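Side-chain contacts in calcium uptake protein 3, mitochondrial (Homo sapiens, PDB 6AGI), which senses calcium through its EF-hands and, as a disulfide-linked heterodimer with MICU1, stimulates or inhibits the mitochondrial calcium uniporter according to calcium concentration: residues Y93-C98 with T210-H215; F22-C27 with F32-D37; D37-V42 with L78-K83; L10-R15 with A151-Q156. All blocks are in the same frame, centred on the assembly; numbering follows the deposited sequence.

Interaction 1: Y93-C98 with T210-H215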
loop_
_atom_site.group_PDB
_atom_site.type_symbol
_atom_site.label_atom_id
_atom_site.label_comp_id
_atom_site.label_asym_id
_atom_site.label_seq_id
_atom_site.Cartn_x
_atom_site.Cartn_y
_atom_site.Cartn_z
ATOM N N TYR B 93 20.717 -9.856 -4.413
ATOM C CA TYR B 93 20.462 -9.402 -3.052
ATOM C C TYR B 93 19.236 -8.503 -2.986
ATOM O O TYR B 93 18.355 -8.690 -2.134
ATOM C CB TYR B 93 21.698 -8.651 -2.576
ATOM C CG TYR B 93 21.585 -7.934 -1.261
ATOM C CD1 TYR B 93 21.040 -8.541 -0.130
ATOM C CD2 TYR B 93 21.947 -6.602 -1.174
ATOM C CE1 TYR B 93 20.954 -7.844 1.074
ATOM C CE2 TYR B 93 21.852 -5.914 -0.007
ATOM C CZ TYR B 93 21.363 -6.524 1.118
ATOM O OH TYR B 93 21.295 -5.759 2.261
ATOM N N LEU B 94 19.212 -7.465 -3.837
ATOM C CA LEU B 94 18.072 -6.546 -3.895
ATOM C C LEU B 94 16.774 -7.294 -4.179
ATOM O O LEU B 94 15.762 -7.082 -3.501
ATOM C CB LEU B 94 18.337 -5.468 -4.943
ATOM C CG LEU B 94 19.387 -4.413 -4.600
ATOM C CD1 LEU B 94 19.251 -3.157 -5.472
ATOM C CD2 LEU B 94 19.279 -4.062 -3.084
ATOM N N PHE B 95 16.784 -8.159 -5.197
ATOM C CA PHE B 95 15.657 -9.052 -5.468
ATOM C C PHE B 95 15.173 -9.757 -4.197
ATOM O O PHE B 95 13.990 -9.670 -3.840
ATOM C CB PHE B 95 16.080 -10.066 -6.529
ATOM C CG PHE B 95 15.010 -11.044 -6.943
ATOM C CD1 PHE B 95 13.798 -10.605 -7.450
ATOM C CD2 PHE B 95 15.235 -12.414 -6.856
ATOM C CE1 PHE B 95 12.821 -11.524 -7.859
ATOM C CE2 PHE B 95 14.271 -13.322 -7.251
ATOM C CZ PHE B 95 13.070 -12.880 -7.756
ATOM N N LEU B 96 16.089 -10.439 -3.484
ATOM C CA LEU B 96 15.691 -11.205 -2.302
ATOM C C LEU B 96 15.101 -10.314 -1.202
ATOM O O LEU B 96 14.038 -10.639 -0.630
ATOM C CB LEU B 96 16.901 -11.966 -1.780
ATOM C CG LEU B 96 17.497 -12.959 -2.770
ATOM C CD1 LEU B 96 18.860 -13.520 -2.308
ATOM C CD2 LEU B 96 16.469 -14.079 -2.943
ATOM N N LEU B 97 15.757 -9.177 -0.914
ATOM C CA LEU B 97 15.187 -8.194 0.003
ATOM C C LEU B 97 13.793 -7.780 -0.398
ATOM O O LEU B 97 12.913 -7.586 0.462
ATOM C CB LEU B 97 16.043 -6.936 0.100
ATOM C CG LEU B 97 17.363 -7.050 0.805
ATOM C CD1 LEU B 97 18.086 -5.719 0.707
ATOM C CD2 LEU B 97 17.015 -7.431 2.220
ATOM N N CYS B 98 13.612 -7.502 -1.678
ATOM C CA CYS B 98 12.308 -7.081 -2.143
ATOM C C CYS B 98 11.255 -8.158 -1.890
ATOM O O CYS B 98 10.139 -7.846 -1.436
ATOM C CB CYS B 98 12.431 -6.715 -3.616
ATOM S SG CYS B 98 10.908 -6.372 -4.478
ATOM N N THR B 210 25.240 -17.480 -11.249
ATOM C CA THR B 210 25.038 -17.317 -9.822
ATOM C C THR B 210 24.168 -18.468 -9.343
ATOM O O THR B 210 23.691 -19.287 -10.142
ATOM C CB THR B 210 24.389 -15.970 -9.461
ATOM O OG1 THR B 210 23.147 -15.816 -10.160
ATOM C CG2 THR B 210 25.315 -14.786 -9.760
ATOM N N THR B 211 23.985 -18.547 -8.018
ATOM C CA THR B 211 23.165 -19.623 -7.467
ATOM C C THR B 211 21.714 -19.503 -7.908
ATOM O O THR B 211 21.113 -20.493 -8.328
ATOM C CB THR B 211 23.299 -19.672 -5.944
ATOM O OG1 THR B 211 24.520 -20.349 -5.609
ATOM C CG2 THR B 211 22.074 -20.344 -5.274
ATOM N N LEU B 212 21.127 -18.304 -7.838
ATOM C CA LEU B 212 19.731 -18.193 -8.257
ATOM C C LEU B 212 19.594 -18.406 -9.759
ATOM O O LEU B 212 18.593 -18.966 -10.222
ATOM C CB LEU B 212 19.143 -16.848 -7.835
ATOM C CG LEU B 212 18.820 -16.864 -6.344
ATOM C CD1 LEU B 212 18.163 -15.560 -5.934
ATOM C CD2 LEU B 212 17.944 -18.094 -5.961
ATOM N N LEU B 213 20.607 -18.013 -10.526
ATOM C CA LEU B 213 20.556 -18.181 -11.971
ATOM C C LEU B 213 20.562 -19.668 -12.368
ATOM O O LEU B 213 19.756 -20.106 -13.204
ATOM C CB LEU B 213 21.738 -17.429 -12.562
ATOM C CG LEU B 213 21.579 -16.503 -13.745
ATOM C CD1 LEU B 213 20.463 -15.529 -13.495
ATOM C CD2 LEU B 213 22.913 -15.775 -13.935
ATOM N N VAL B 214 21.442 -20.467 -11.751
ATOM C CA VAL B 214 21.502 -21.906 -12.023
ATOM C C VAL B 214 20.313 -22.638 -11.394
ATOM O O VAL B 214 19.738 -23.565 -11.989
ATOM C CB VAL B 214 22.849 -22.468 -11.531
ATOM C CG1 VAL B 214 22.913 -23.953 -11.738
ATOM C CG2 VAL B 214 23.969 -21.822 -12.323
ATOM N N HIS B 215 19.929 -22.240 -10.188
ATOM C CA HIS B 215 18.788 -22.861 -9.540
ATOM C C HIS B 215 17.529 -22.692 -10.386
ATOM O O HIS B 215 16.728 -23.627 -10.503
ATOM C CB HIS B 215 18.608 -22.246 -8.153
ATOM C CG HIS B 215 17.399 -22.743 -7.424
ATOM N ND1 HIS B 215 17.377 -23.943 -6.754
ATOM C CD2 HIS B 215 16.173 -22.200 -7.252
ATOM C CE1 HIS B 215 16.192 -24.119 -6.200
ATOM N NE2 HIS B 215 15.439 -23.078 -6.491
#

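Interaction 2: F22-C27 with F32-D37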
loop_
_atom_site.group_PDB
_atom_site.type_symbol
_atom_site.label_atom_id
_atom_site.label_comp_id
_atom_site.label_asym_id
_atom_site.label_seq_id
_atom_site.Cartn_x
_atom_site.Cartn_y
_atom_site.Cartn_z
ATOM N N PHE B 22 28.460 -7.367 4.245
ATOM C CA PHE B 22 28.201 -8.778 4.467
ATOM C C PHE B 22 28.794 -9.695 3.410
ATOM O O PHE B 22 28.866 -10.902 3.644
ATOM C CB PHE B 22 26.707 -9.010 4.574
ATOM C CG PHE B 22 26.150 -8.665 5.921
ATOM C CD1 PHE B 22 26.171 -9.596 6.946
ATOM C CD2 PHE B 22 25.597 -7.421 6.170
ATOM C CE1 PHE B 22 25.655 -9.296 8.179
ATOM C CE2 PHE B 22 25.065 -7.112 7.419
ATOM C CZ PHE B 22 25.099 -8.045 8.421
ATOM N N ALA B 23 29.221 -9.169 2.266
ATOM C CA ALA B 23 29.713 -10.029 1.197
ATOM C C ALA B 23 31.073 -10.620 1.550
ATOM O O ALA B 23 31.886 -9.993 2.232
ATOM C CB ALA B 23 29.794 -9.248 -0.116
ATOM N N SER B 24 31.327 -11.839 1.053
ATOM C CA SER B 24 32.574 -12.537 1.345
ATOM C C SER B 24 33.266 -13.148 0.125
ATOM O O SER B 24 34.372 -13.678 0.278
ATOM C CB SER B 24 32.366 -13.618 2.430
ATOM O OG SER B 24 31.788 -14.822 1.950
ATOM N N ILE B 25 32.667 -13.111 -1.066
ATOM C CA ILE B 25 33.249 -13.748 -2.246
ATOM C C ILE B 25 33.616 -12.661 -3.248
ATOM O O ILE B 25 32.797 -11.785 -3.556
ATOM C CB ILE B 25 32.277 -14.749 -2.902
ATOM C CG1 ILE B 25 31.697 -15.717 -1.874
ATOM C CG2 ILE B 25 32.956 -15.516 -4.009
ATOM C CD1 ILE B 25 32.703 -16.624 -1.249
ATOM N N GLU B 26 34.825 -12.740 -3.788
ATOM C CA GLU B 26 35.225 -11.884 -4.888
ATOM C C GLU B 26 35.608 -12.789 -6.050
ATOM O O GLU B 26 36.296 -13.791 -5.854
ATOM C CB GLU B 26 36.386 -10.984 -4.466
ATOM C CG GLU B 26 36.992 -10.160 -5.586
ATOM C CD GLU B 26 38.124 -10.865 -6.321
ATOM O OE1 GLU B 26 39.063 -11.371 -5.665
ATOM O OE2 GLU B 26 38.054 -10.933 -7.560
ATOM N N CYS B 27 35.183 -12.446 -7.262
ATOM C CA CYS B 27 35.654 -13.193 -8.426
ATOM C C CYS B 27 35.706 -12.241 -9.611
ATOM O O CYS B 27 34.661 -11.782 -10.077
ATOM C CB CYS B 27 34.747 -14.398 -8.718
ATOM S SG CYS B 27 34.962 -15.107 -10.396
ATOM N N PHE B 32 30.474 -10.781 -4.044
ATOM C CA PHE B 32 29.321 -11.655 -3.887
ATOM C C PHE B 32 29.035 -11.951 -2.429
ATOM O O PHE B 32 29.908 -11.949 -1.563
ATOM C CB PHE B 32 29.476 -12.997 -4.620
ATOM C CG PHE B 32 29.565 -12.860 -6.089
ATOM C CD1 PHE B 32 28.422 -12.710 -6.842
ATOM C CD2 PHE B 32 30.789 -12.858 -6.717
ATOM C CE1 PHE B 32 28.496 -12.574 -8.210
ATOM C CE2 PHE B 32 30.884 -12.717 -8.091
ATOM C CZ PHE B 32 29.733 -12.579 -8.841
ATOM N N MET B 33 27.786 -12.303 -2.213
ATOM C CA MET B 33 27.271 -12.771 -0.947
ATOM C C MET B 33 27.111 -14.284 -1.086
ATOM O O MET B 33 26.767 -14.771 -2.170
ATOM C CB MET B 33 25.931 -12.045 -0.748
ATOM C CG MET B 33 25.406 -11.739 0.615
ATOM S SD MET B 33 24.058 -10.550 0.412
ATOM C CE MET B 33 24.531 -9.328 1.584
ATOM N N THR B 34 27.406 -15.047 -0.038
ATOM C CA THR B 34 26.963 -16.436 -0.053
ATOM C C THR B 34 25.563 -16.530 0.528
ATOM O O THR B 34 25.052 -15.566 1.110
ATOM C CB THR B 34 27.920 -17.317 0.726
ATOM O OG1 THR B 34 28.046 -16.818 2.059
ATOM C CG2 THR B 34 29.259 -17.365 0.041
ATOM N N PRO B 35 24.890 -17.676 0.370
ATOM C CA PRO B 35 23.570 -17.807 1.014
ATOM C C PRO B 35 23.633 -17.599 2.518
ATOM O O PRO B 35 22.740 -16.948 3.083
ATOM C CB PRO B 35 23.136 -19.218 0.625
ATOM C CG PRO B 35 23.852 -19.449 -0.687
ATOM C CD PRO B 35 25.182 -18.797 -0.542
ATOM N N TYR B 36 24.685 -18.091 3.188
ATOM C CA TYR B 36 24.828 -17.779 4.611
ATOM C C TYR B 36 24.995 -16.268 4.818
ATOM O O TYR B 36 24.319 -15.671 5.669
ATOM C CB TYR B 36 26.006 -18.548 5.232
ATOM C CG TYR B 36 26.058 -18.471 6.743
ATOM C CD1 TYR B 36 24.886 -18.454 7.498
ATOM C CD2 TYR B 36 27.263 -18.432 7.421
ATOM C CE1 TYR B 36 24.912 -18.384 8.891
ATOM C CE2 TYR B 36 27.311 -18.360 8.824
ATOM C CZ TYR B 36 26.129 -18.339 9.553
ATOM O OH TYR B 36 26.139 -18.276 10.940
ATOM N N ASP B 37 25.820 -15.615 3.985
ATOM C CA ASP B 37 26.022 -14.182 4.157
ATOM C C ASP B 37 24.724 -13.414 3.997
ATOM O O ASP B 37 24.504 -12.420 4.704
ATOM C CB ASP B 37 27.014 -13.629 3.132
ATOM C CG ASP B 37 28.436 -13.988 3.429
ATOM O OD1 ASP B 37 28.832 -13.935 4.617
ATOM O OD2 ASP B 37 29.167 -14.254 2.451
#

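Interaction 3: D37-V42 with L78-K83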
loop_
_atom_site.group_PDB
_atom_site.type_symbol
_atom_site.label_atom_id
_atom_site.label_comp_id
_atom_site.label_asym_id
_atom_site.label_seq_id
_atom_site.Cartn_x
_atom_site.Cartn_y
_atom_site.Cartn_z
ATOM N N ASP B 37 25.820 -15.615 3.985
ATOM C CA ASP B 37 26.022 -14.182 4.157
ATOM C C ASP B 37 24.724 -13.414 3.997
ATOM O O ASP B 37 24.504 -12.420 4.704
ATOM C CB ASP B 37 27.014 -13.629 3.132
ATOM C CG ASP B 37 28.436 -13.988 3.429
ATOM O OD1 ASP B 37 28.832 -13.935 4.617
ATOM O OD2 ASP B 37 29.167 -14.254 2.451
ATOM N N PHE B 38 23.840 -13.880 3.109
ATOM C CA PHE B 38 22.538 -13.254 2.999
ATOM C C PHE B 38 21.694 -13.488 4.256
ATOM O O PHE B 38 21.058 -12.553 4.775
ATOM C CB PHE B 38 21.840 -13.732 1.744
ATOM C CG PHE B 38 20.443 -13.255 1.662
ATOM C CD1 PHE B 38 20.159 -11.950 1.285
ATOM C CD2 PHE B 38 19.404 -14.093 2.039
ATOM C CE1 PHE B 38 18.877 -11.509 1.244
ATOM C CE2 PHE B 38 18.112 -13.647 2.003
ATOM C CZ PHE B 38 17.852 -12.353 1.599
ATOM N N ILE B 39 21.643 -14.735 4.735
ATOM C CA ILE B 39 20.912 -15.024 5.971
ATOM C C ILE B 39 21.357 -14.099 7.101
ATOM O O ILE B 39 20.533 -13.578 7.869
ATOM C CB ILE B 39 21.061 -16.502 6.362
ATOM C CG1 ILE B 39 20.428 -17.393 5.270
ATOM C CG2 ILE B 39 20.440 -16.741 7.733
ATOM C CD1 ILE B 39 20.564 -18.892 5.520
ATOM N N LEU B 40 22.672 -13.914 7.242
ATOM C CA LEU B 40 23.174 -12.989 8.250
ATOM C C LEU B 40 22.740 -11.566 7.940
ATOM O O LEU B 40 22.275 -10.844 8.834
ATOM C CB LEU B 40 24.694 -13.101 8.354
ATOM C CG LEU B 40 25.142 -14.439 8.968
ATOM C CD1 LEU B 40 26.649 -14.681 8.933
ATOM C CD2 LEU B 40 24.591 -14.584 10.390
ATOM N N ALA B 41 22.806 -11.176 6.657
ATOM C CA ALA B 41 22.475 -9.807 6.264
ATOM C C ALA B 41 21.044 -9.442 6.615
ATOM O O ALA B 41 20.751 -8.273 6.888
ATOM C CB ALA B 41 22.688 -9.623 4.763
ATOM N N VAL B 42 20.135 -10.415 6.616
ATOM C CA VAL B 42 18.741 -10.126 6.933
ATOM C C VAL B 42 18.360 -10.460 8.378
ATOM O O VAL B 42 17.268 -10.066 8.820
ATOM C CB VAL B 42 17.789 -10.800 5.922
ATOM C CG1 VAL B 42 18.201 -10.399 4.557
ATOM C CG2 VAL B 42 17.830 -12.298 6.023
ATOM N N LEU B 78 16.296 -24.232 1.673
ATOM C CA LEU B 78 17.189 -24.127 0.533
ATOM C C LEU B 78 18.458 -23.383 0.911
ATOM O O LEU B 78 19.577 -23.877 0.704
ATOM C CB LEU B 78 16.446 -23.433 -0.615
ATOM C CG LEU B 78 17.238 -23.089 -1.883
ATOM C CD1 LEU B 78 17.615 -24.327 -2.648
ATOM C CD2 LEU B 78 16.480 -22.113 -2.785
ATOM N N PHE B 79 18.294 -22.191 1.490
ATOM C CA PHE B 79 19.450 -21.353 1.789
ATOM C C PHE B 79 20.270 -21.906 2.932
ATOM O O PHE B 79 21.486 -21.725 2.932
ATOM C CB PHE B 79 19.025 -19.918 2.108
ATOM C CG PHE B 79 18.681 -19.110 0.893
ATOM C CD1 PHE B 79 17.854 -19.620 -0.085
ATOM C CD2 PHE B 79 19.201 -17.840 0.728
ATOM C CE1 PHE B 79 17.549 -18.881 -1.195
ATOM C CE2 PHE B 79 18.895 -17.090 -0.373
ATOM C CZ PHE B 79 18.066 -17.611 -1.340
ATOM N N ARG B 80 19.666 -22.625 3.884
ATOM C CA ARG B 80 20.532 -23.170 4.917
ATOM C C ARG B 80 21.208 -24.453 4.508
ATOM O O ARG B 80 22.287 -24.737 5.033
ATOM C CB ARG B 80 19.800 -23.484 6.226
ATOM C CG ARG B 80 19.112 -22.360 6.913
ATOM C CD ARG B 80 18.056 -22.846 7.868
ATOM N NE ARG B 80 16.720 -22.656 7.337
ATOM C CZ ARG B 80 15.611 -22.830 8.044
ATOM N NH1 ARG B 80 15.688 -23.206 9.318
ATOM N NH2 ARG B 80 14.430 -22.610 7.470
ATOM N N ASN B 81 20.669 -25.183 3.537
ATOM C CA ASN B 81 21.375 -26.369 3.084
ATOM C C ASN B 81 22.521 -26.001 2.149
ATOM O O ASN B 81 23.569 -26.658 2.165
ATOM C CB ASN B 81 20.394 -27.361 2.453
ATOM C CG ASN B 81 19.348 -27.874 3.453
ATOM O OD1 ASN B 81 19.567 -27.867 4.675
ATOM N ND2 ASN B 81 18.220 -28.360 2.929
ATOM N N LEU B 82 22.301 -25.002 1.289
ATOM C CA LEU B 82 23.361 -24.256 0.606
ATOM C C LEU B 82 24.020 -23.317 1.593
ATOM O O LEU B 82 23.779 -22.111 1.587
ATOM C CB LEU B 82 22.788 -23.412 -0.509
ATOM C CG LEU B 82 22.323 -23.997 -1.790
ATOM C CD1 LEU B 82 21.895 -22.819 -2.663
ATOM C CD2 LEU B 82 23.532 -24.669 -2.256
ATOM N N LYS B 83 24.879 -23.831 2.441
ATOM C CA LYS B 83 25.285 -22.894 3.479
ATOM C C LYS B 83 26.233 -21.849 2.913
ATOM O O LYS B 83 25.875 -20.674 2.792
ATOM C CB LYS B 83 25.941 -23.601 4.670
ATOM C CG LYS B 83 26.131 -22.690 5.876
ATOM C CD LYS B 83 26.852 -23.388 7.018
ATOM C CE LYS B 83 27.193 -22.366 8.121
ATOM N NZ LYS B 83 28.281 -22.844 9.051
#

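Interaction 4: L10-R15 with A151-Q156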
loop_
_atom_site.group_PDB
_atom_site.type_symbol
_atom_site.label_atom_id
_atom_site.label_comp_id
_atom_site.label_asym_id
_atom_site.label_seq_id
_atom_site.Cartn_x
_atom_site.Cartn_y
_atom_site.Cartn_z
ATOM N N LEU B 10 32.353 5.704 0.608
ATOM C CA LEU B 10 32.019 7.108 0.416
ATOM C C LEU B 10 31.335 7.341 -0.915
ATOM O O LEU B 10 30.591 8.316 -1.062
ATOM C CB LEU B 10 33.283 7.968 0.518
ATOM C CG LEU B 10 33.998 7.994 1.870
ATOM C CD1 LEU B 10 35.359 8.647 1.695
ATOM C CD2 LEU B 10 33.166 8.717 2.946
ATOM N N TYR B 11 31.554 6.454 -1.874
ATOM C CA TYR B 11 30.909 6.534 -3.170
ATOM C C TYR B 11 29.611 5.723 -3.255
ATOM O O TYR B 11 28.967 5.737 -4.305
ATOM C CB TYR B 11 31.919 6.105 -4.242
ATOM C CG TYR B 11 33.178 6.951 -4.195
ATOM C CD1 TYR B 11 33.259 8.158 -4.886
ATOM C CD2 TYR B 11 34.274 6.560 -3.434
ATOM C CE1 TYR B 11 34.391 8.939 -4.829
ATOM C CE2 TYR B 11 35.419 7.340 -3.378
ATOM C CZ TYR B 11 35.471 8.528 -4.072
ATOM O OH TYR B 11 36.610 9.311 -4.014
ATOM N N ALA B 12 29.157 5.100 -2.165
ATOM C CA ALA B 12 28.113 4.080 -2.209
ATOM C C ALA B 12 26.863 4.469 -1.422
ATOM O O ALA B 12 26.936 5.186 -0.423
ATOM C CB ALA B 12 28.638 2.743 -1.643
ATOM N N THR B 13 25.720 3.956 -1.876
ATOM C CA THR B 13 24.448 3.980 -1.156
ATOM C C THR B 13 24.500 3.080 0.069
ATOM O O THR B 13 25.382 2.212 0.193
ATOM C CB THR B 13 23.316 3.560 -2.098
ATOM O OG1 THR B 13 23.186 4.544 -3.122
ATOM C CG2 THR B 13 21.987 3.395 -1.403
ATOM N N SER B 14 23.574 3.344 1.008
ATOM C CA SER B 14 23.320 2.461 2.152
ATOM C C SER B 14 23.276 0.991 1.743
ATOM O O SER B 14 24.016 0.161 2.274
ATOM C CB SER B 14 22.002 2.854 2.817
ATOM O OG SER B 14 22.082 4.149 3.427
ATOM N N ARG B 15 22.401 0.652 0.793
ATOM C CA ARG B 15 22.267 -0.753 0.398
ATOM C C ARG B 15 23.580 -1.292 -0.146
ATOM O O ARG B 15 23.955 -2.431 0.144
ATOM C CB ARG B 15 21.162 -0.934 -0.649
ATOM C CG ARG B 15 19.803 -0.640 -0.124
ATOM C CD ARG B 15 19.077 -1.892 0.350
ATOM N NE ARG B 15 17.954 -1.610 1.249
ATOM C CZ ARG B 15 16.962 -0.748 0.996
ATOM N NH1 ARG B 15 16.932 -0.036 -0.137
ATOM N NH2 ARG B 15 15.986 -0.585 1.896
ATOM N N ALA B 151 34.003 3.656 -11.100
ATOM C CA ALA B 151 34.093 2.478 -11.949
ATOM C C ALA B 151 34.454 1.254 -11.124
ATOM O O ALA B 151 33.939 0.160 -11.373
ATOM C CB ALA B 151 35.107 2.703 -13.066
ATOM N N MET B 152 35.345 1.411 -10.138
ATOM C CA MET B 152 35.693 0.261 -9.309
ATOM C C MET B 152 34.495 -0.213 -8.499
ATOM O O MET B 152 34.258 -1.418 -8.380
ATOM C CB MET B 152 36.864 0.605 -8.388
ATOM C CG MET B 152 37.855 -0.542 -8.164
ATOM S SD MET B 152 39.122 -0.039 -6.976
ATOM C CE MET B 152 39.738 1.492 -7.710
ATOM N N LEU B 153 33.711 0.713 -7.954
ATOM C CA LEU B 153 32.550 0.290 -7.178
ATOM C C LEU B 153 31.492 -0.317 -8.089
ATOM O O LEU B 153 30.810 -1.280 -7.710
ATOM C CB LEU B 153 32.003 1.486 -6.392
ATOM C CG LEU B 153 30.747 1.514 -5.491
ATOM C CD1 LEU B 153 30.791 0.602 -4.269
ATOM C CD2 LEU B 153 30.389 2.923 -5.101
ATOM N N ARG B 154 31.373 0.203 -9.313
ATOM C CA ARG B 154 30.463 -0.374 -10.296
ATOM C C ARG B 154 30.871 -1.789 -10.643
ATOM O O ARG B 154 30.029 -2.692 -10.709
ATOM C CB ARG B 154 30.456 0.496 -11.540
ATOM C CG ARG B 154 29.418 0.180 -12.579
ATOM C CD ARG B 154 29.407 1.282 -13.647
ATOM N NE ARG B 154 29.399 2.611 -13.026
ATOM C CZ ARG B 154 30.302 3.566 -13.260
ATOM N NH1 ARG B 154 31.295 3.352 -14.122
ATOM N NH2 ARG B 154 30.212 4.741 -12.639
ATOM N N LEU B 155 32.169 -2.013 -10.840
ATOM C CA LEU B 155 32.663 -3.368 -11.044
ATOM C C LEU B 155 32.328 -4.258 -9.861
ATOM O O LEU B 155 31.817 -5.374 -10.033
ATOM C CB LEU B 155 34.171 -3.348 -11.286
ATOM C CG LEU B 155 34.742 -4.756 -11.492
ATOM C CD1 LEU B 155 34.477 -5.302 -12.891
ATOM C CD2 LEU B 155 36.216 -4.723 -11.204
ATOM N N GLN B 156 32.608 -3.776 -8.646
ATOM C CA GLN B 156 32.361 -4.589 -7.463
ATOM C C GLN B 156 30.909 -5.038 -7.406
ATOM O O GLN B 156 30.616 -6.178 -7.019
ATOM C CB GLN B 156 32.740 -3.830 -6.193
ATOM C CG GLN B 156 34.219 -3.986 -5.777
ATOM C CD GLN B 156 34.502 -3.403 -4.402
ATOM O OE1 GLN B 156 33.619 -2.831 -3.778
ATOM N NE2 GLN B 156 35.734 -3.528 -3.937
#

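Interaction 1: Y93-C98 with T210-H215
Thr210 OG1 is engaged twice, by a hydrogen bond with Glu92 OE1 and by a weak capping bond from Leu213 N (3.4 Å) at the start of the helix from which Leu212 reaches Leu96. Thr210 is the N-cap of helix 211-217. Across the contact itself there is no polar bond: Leu96 and Leu212 meet tip to tip, Leu96 CD2 standing 3.7 Å from Leu212 CD1. In Leu212, CG lies anti to the carbonyl carbon (chi1 -77°), and the CD1 branch makes both of its contacts with the 93-98 segment. The second is with Phe95, whose ring receives Leu212 CD1 at its edge, near the ring plane, 4.4 Å from Phe95 CD2. The pairing joins helix 90-101 to the start of helix 211-217, two helices about 110 residues apart in the chain. Phe95 also makes an edge-to-face stack with Phe127, and its side chain lies about 11 Å from that of Glu126, which binds calcium. Leu96 and Leu212 both lean on Phe233 of helix 227-250, which extends the apolar layer. Phe95 also packs on Met315 of the second subunit.

Interaction 2: F22-C27 with F32-D37
The carboxylate of Asp37 is approached from two sides at OD2: Ser24 OG donates to its syn lone pair at 2.7 Å, while Thr34 N meets OD2 on the anti side, 16° out of the carboxylate plane, at 3.2 Å. The Phe32 ring is met only obliquely across the contact, by Cys27 CB and Ile25 O, and the Phe22 ring likewise by Asp37 O. The motif is a beta-hairpin of strands 25-27 and 30-32 with a classic beta bulge at Ser24 and Ile25, followed by a capping box at Thr34 and Asp37. The bulge is evident at Phe32 O, which accepts from both Ser24 N and Ile25 N, each at 3.0 Å; the Ile25 donor is tilted 30° from the carbonyl plane. The return bond, Phe32 N to Ile25 O at 2.6 Å, makes Ile25 and Phe32 an antiparallel hydrogen-bonded pair. Asp37 N closes the capping box by donating to Thr34 OG1 at 3.2 Å. Ser24 OG sits between its own backbone N and carbonyl carbon (chi1 79°), a rotation that aims it at the carboxylate. With an alanine in place of Asp37, Ser24 OG and Thr34 N are likely to lose their shared acceptor, and half of the capping box with it. Apolar contacts flank these bonds: the Ile25 and Thr34 side chains cross at about a right angle, with Ile25 CG1 3.5 Å from Thr34 CG2, and the Met33 methyl CE rests 3.7 Å from Phe22 CB.

Interaction 3: D37-V42 with L78-K83
Phe38 and Phe79 meet at their ring atoms, with Phe38 CD2 lying 3.9 Å from Phe79 CE2. The ring centroids are 5.9 Å apart and the planes are inclined at 60°, a geometry that is neither a stack nor an edge-to-face pair. Phe38 reaches this position with CG anti to its backbone N (chi1 173°). One residue further along the helix, Ile39 presents its terminal methyl to the root of the same aromatic side chain, Ile39 CD1 being 3.9 Å from Phe79 CB. That methyl also touches the aliphatic part of Arg80, with Ile39 CD1 4.0 Å from Arg80 CG. No hydrogen bond links the two segments, and what joins them is apolar surface.

Further out, the polar end of Arg80 is bound to helix 227-250, NE in a salt bridge with Glu240 and NH2 in another with Glu243, while NH2 also bonds to Ser76 O. These partners probably help keep the guanidinium group away from Ile39, which touches the arginine side chain at CG. The same long helix supplies Leu237 against Phe79 and Ile244 against Ile39, and helix 90-101 backs Phe38 with Tyr93 and Leu96. Beyond Asn81 the chain leaves the helix through an inverse gamma turn centred on Leu82, after which Lys83 lies in a cation-pi contact with Tyr36. The arrangement is helix-on-helix packing away from the calcium sites: the short helix 78-81 has an apolar face shared by helices 35-43 and 227-250, and Arg80 ties it to helix 227-250 through its two glutamate partners.

Interaction 4: L10-R15 with A151-Q156
Leu153, on helix 147-158, is the single residue of 151-156 that meets the 10-15 segment, where it packs on Tyr11 and Ala12 in the link between helices 6-9 and 14-22. The contact is helix-to-loop packing: Leu153 against the link that ends at Thr13, the N-cap position of helix 14-22.

Leu153 projects from its helix with CG anti to the backbone N (chi1 177°), which carries both methyls outward to the loop. Its CD2 lies against the Tyr11 backbone at the carbonyl group and is 3.6 Å from Tyr11 CB, so the tyrosine is touched at its root, and the ring then leads off from Leu153. The same methyl is 3.9 Å from Ala12 CB. Leu8 of helix 6-9 also packs on Leu153, which is buried, whereas Tyr11 and Ala12 are partly exposed.

Polar interactions contribute nothing directly across the pair, since no hydrogen bond spans the two segments. The nearby ones act within the loop and around it: Thr13 N donates to Glu16 OE2 at the start of helix 14-22, although the Thr13 side chain makes no capping bond, and Tyr11 OH has a weak hydrogen bond with Asp146 OD2, just before helix 147-158. The Gln156 backbone is hydrogen-bonded to that of Leu31 in strand 30-32. Both methyls of Leu153 reach the alanine, the second through Leu153 CD1, 4.0 Å from Ala12 CB.

From the N terminus, interaction 4 opens first at 10-15 and closes its loop only at 151-156. Interaction 2 lies nested inside, closing the short 22-27/32-37 hairpin, and interaction 3, also nested there, follows in series: it starts from helix 35-43, shares Asp37 with interaction 2, and closes at 78-83. Interaction 1 opens at 93-98, before interaction 4 has closed, and ends at 210-215, so these two cross; EF-hand 1 lies within both of their loops. Interactions 1, 2 and 3 touch one another, with Leu82 against Thr211 and Met33 against Tyr93, and Arg15 brings interaction 4 onto helix 90-101 at Leu94 and Leu97.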